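PDB 7PBG: FAD-binding oxidoreductase from Gulosibacter chungangensis, which oxidises 4-alkylphenols such as 4-ethylphenol, which it dehydrogenates to the vinylphenol with the help of a covalently bound FAD. Local coordinates for residues 333-338 with 348-353. Residues are numbered along the deposited sequence; the frame is centred on the assembly and turned at random.
Sequences KYIEMI and ARFETN
In a beta-alpha-beta crossover on the eight-stranded antiparallel sheet, I335 and I338 of helix 328-342 meet F350 on strand 349-352, one of the two outermost strands of that sheet within the chain. The phenyl ring reaches out from the strand and ends against two methyl groups of the helix. CG2 of I335 lies 4.0 Å from F350 CE2 and equally near CZ, while CG2 of I338 comes within 4.0 Å of CE1, so the far end of the ring is held by branches from successive turns. Both methyls approach obliquely, and each isoleucine side chain crosses the phenylalanine at about a right angle. F350 extends with CG anti to its backbone N (chi1 -174°), which carries the ring toward the helix. In both isoleucines CG2 takes the equivalent anti position. T352 turns its CB the same way, but its CG2 stays 4.7 Å from I335 CG2. No hydrogen bond crosses the contact; it is purely apolar and small, burying 147 Å² in all. R349 and E351, flanking F350, take no part in it and are bridged to each other along the strand: NH1 meets OE2 at 2.8 Å, with the carboxylate oxygen in the guanidinium plane and used on its anti side. I335 and I338 also touch C324 of strand 318-326. On the helix, K333 makes a cation-pi contact with W329 of the second subunit. Helix 328-342 thus links the parallel strands 318-326 and 349-352 across the intervening antiparallel strand 241-249, as in a classic beta-alpha-beta crossover.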
loop_
_atom_site.group_PDB
_atom_site.type_symbol
_atom_site.label_atom_id
_atom_site.label_comp_id
_atom_site.label_asym_id
_atom_site.label_seq_id
_atom_site.Cartn_x
_atom_site.Cartn_y
_atom_site.Cartn_z
ATOM N N LYS A 333 -23.040 -20.556 1.587
ATOM C CA LYS A 333 -23.454 -19.776 0.388
ATOM C C LYS A 333 -22.278 -19.660 -0.569
ATOM O O LYS A 333 -22.466 -19.836 -1.765
ATOM C CB LYS A 333 -23.928 -18.393 0.796
ATOM C CG LYS A 333 -25.273 -18.393 1.499
ATOM C CD LYS A 333 -26.410 -18.468 0.516
ATOM C CE LYS A 333 -27.722 -18.066 1.143
ATOM N NZ LYS A 333 -28.827 -18.516 0.275
ATOM N N TYR A 334 -21.104 -19.311 -0.079
ATOM C CA TYR A 334 -19.971 -19.127 -1.009
ATOM C C TYR A 334 -19.575 -20.457 -1.652
ATOM O O TYR A 334 -19.312 -20.502 -2.853
ATOM C CB TYR A 334 -18.808 -18.425 -0.304
ATOM C CG TYR A 334 -19.027 -16.988 0.087
ATOM C CD1 TYR A 334 -20.122 -16.241 -0.339
ATOM C CD2 TYR A 334 -18.075 -16.329 0.857
ATOM C CE1 TYR A 334 -20.290 -14.921 0.051
ATOM C CE2 TYR A 334 -18.233 -15.012 1.252
ATOM C CZ TYR A 334 -19.333 -14.291 0.820
ATOM O OH TYR A 334 -19.508 -12.976 1.156
ATOM N N ILE A 335 -19.473 -21.521 -0.860
ATOM C CA ILE A 335 -19.094 -22.852 -1.389
ATOM C C ILE A 335 -20.090 -23.257 -2.476
ATOM O O ILE A 335 -19.669 -23.681 -3.520
ATOM C CB ILE A 335 -19.025 -23.869 -0.239
ATOM C CG1 ILE A 335 -17.867 -23.551 0.706
ATOM C CG2 ILE A 335 -19.042 -25.292 -0.784
ATOM C CD1 ILE A 335 -16.508 -23.913 0.170
ATOM N N GLU A 336 -21.390 -23.037 -2.277
ATOM C CA GLU A 336 -22.395 -23.384 -3.302
ATOM C C GLU A 336 -22.126 -22.571 -4.576
ATOM O O GLU A 336 -22.094 -23.188 -5.662
ATOM C CB GLU A 336 -23.790 -23.191 -2.679
ATOM C CG GLU A 336 -24.930 -23.301 -3.651
ATOM C CD GLU A 336 -26.314 -22.993 -3.068
ATOM O OE1 GLU A 336 -26.490 -21.949 -2.350
ATOM O OE2 GLU A 336 -27.228 -23.782 -3.346
ATOM N N MET A 337 -21.793 -21.279 -4.463
ATOM C CA MET A 337 -21.496 -20.441 -5.665
ATOM C C MET A 337 -20.253 -20.968 -6.401
ATOM O O MET A 337 -20.245 -21.063 -7.627
ATOM C CB MET A 337 -21.211 -18.988 -5.282
ATOM C CG MET A 337 -22.438 -18.285 -4.722
ATOM S SD MET A 337 -21.925 -16.662 -4.099
ATOM C CE MET A 337 -23.379 -16.195 -3.175
ATOM N N ILE A 338 -19.218 -21.283 -5.658
ATOM C CA ILE A 338 -17.923 -21.726 -6.232
ATOM C C ILE A 338 -18.162 -23.083 -6.902
ATOM O O ILE A 338 -17.741 -23.268 -8.043
ATOM C CB ILE A 338 -16.879 -21.777 -5.101
ATOM C CG1 ILE A 338 -16.519 -20.367 -4.610
ATOM C CG2 ILE A 338 -15.653 -22.574 -5.540
ATOM C CD1 ILE A 338 -15.781 -20.387 -3.275
ATOM N N ALA A 348 -15.045 -31.760 -14.203
ATOM C CA ALA A 348 -14.565 -31.172 -12.925
ATOM C C ALA A 348 -15.175 -31.935 -11.759
ATOM O O ALA A 348 -16.317 -32.413 -11.859
ATOM C CB ALA A 348 -14.899 -29.713 -12.799
ATOM N N ARG A 349 -14.411 -32.051 -10.691
ATOM C CA ARG A 349 -14.811 -32.704 -9.415
ATOM C C ARG A 349 -14.429 -31.784 -8.245
ATOM O O ARG A 349 -13.320 -31.240 -8.208
ATOM C CB ARG A 349 -14.176 -34.079 -9.243
ATOM C CG ARG A 349 -14.629 -34.782 -7.970
ATOM C CD ARG A 349 -14.258 -36.248 -7.979
ATOM N NE ARG A 349 -12.834 -36.430 -8.142
ATOM C CZ ARG A 349 -11.928 -36.373 -7.161
ATOM N NH1 ARG A 349 -12.300 -36.137 -5.929
ATOM N NH2 ARG A 349 -10.635 -36.535 -7.423
ATOM N N PHE A 350 -15.355 -31.607 -7.323
ATOM C CA PHE A 350 -15.214 -30.672 -6.193
ATOM C C PHE A 350 -15.148 -31.481 -4.891
ATOM O O PHE A 350 -15.994 -32.360 -4.682
ATOM C CB PHE A 350 -16.381 -29.689 -6.194
ATOM C CG PHE A 350 -16.294 -28.595 -5.180
ATOM C CD1 PHE A 350 -15.636 -27.404 -5.479
ATOM C CD2 PHE A 350 -16.830 -28.756 -3.911
ATOM C CE1 PHE A 350 -15.545 -26.398 -4.536
ATOM C CE2 PHE A 350 -16.805 -27.717 -2.994
ATOM C CZ PHE A 350 -16.162 -26.546 -3.303
ATOM N N GLU A 351 -14.254 -31.102 -4.004
ATOM C CA GLU A 351 -14.170 -31.701 -2.634
ATOM C C GLU A 351 -13.895 -30.578 -1.636
ATOM O O GLU A 351 -13.264 -29.592 -1.991
ATOM C CB GLU A 351 -13.072 -32.752 -2.538
ATOM C CG GLU A 351 -13.140 -33.904 -3.521
ATOM C CD GLU A 351 -14.362 -34.806 -3.401
ATOM O OE1 GLU A 351 -15.046 -34.781 -2.333
ATOM O OE2 GLU A 351 -14.582 -35.584 -4.342
ATOM N N THR A 352 -14.246 -30.804 -0.383
ATOM C CA THR A 352 -13.827 -29.932 0.720
ATOM C C THR A 352 -13.007 -30.788 1.665
ATOM O O THR A 352 -12.983 -31.986 1.502
ATOM C CB THR A 352 -15.035 -29.329 1.444
ATOM O OG1 THR A 352 -15.631 -30.371 2.207
ATOM C CG2 THR A 352 -16.078 -28.726 0.529
ATOM N N ASN A 353 -12.384 -30.161 2.647
ATOM C CA ASN A 353 -11.592 -30.903 3.653
ATOM C C ASN A 353 -12.525 -31.708 4.526
ATOM O O ASN A 353 -11.993 -32.560 5.300
ATOM C CB ASN A 353 -10.657 -30.005 4.445
ATOM C CG ASN A 353 -11.362 -28.903 5.181
ATOM O OD1 ASN A 353 -11.889 -27.993 4.546
ATOM N ND2 ASN A 353 -11.380 -28.990 6.507
#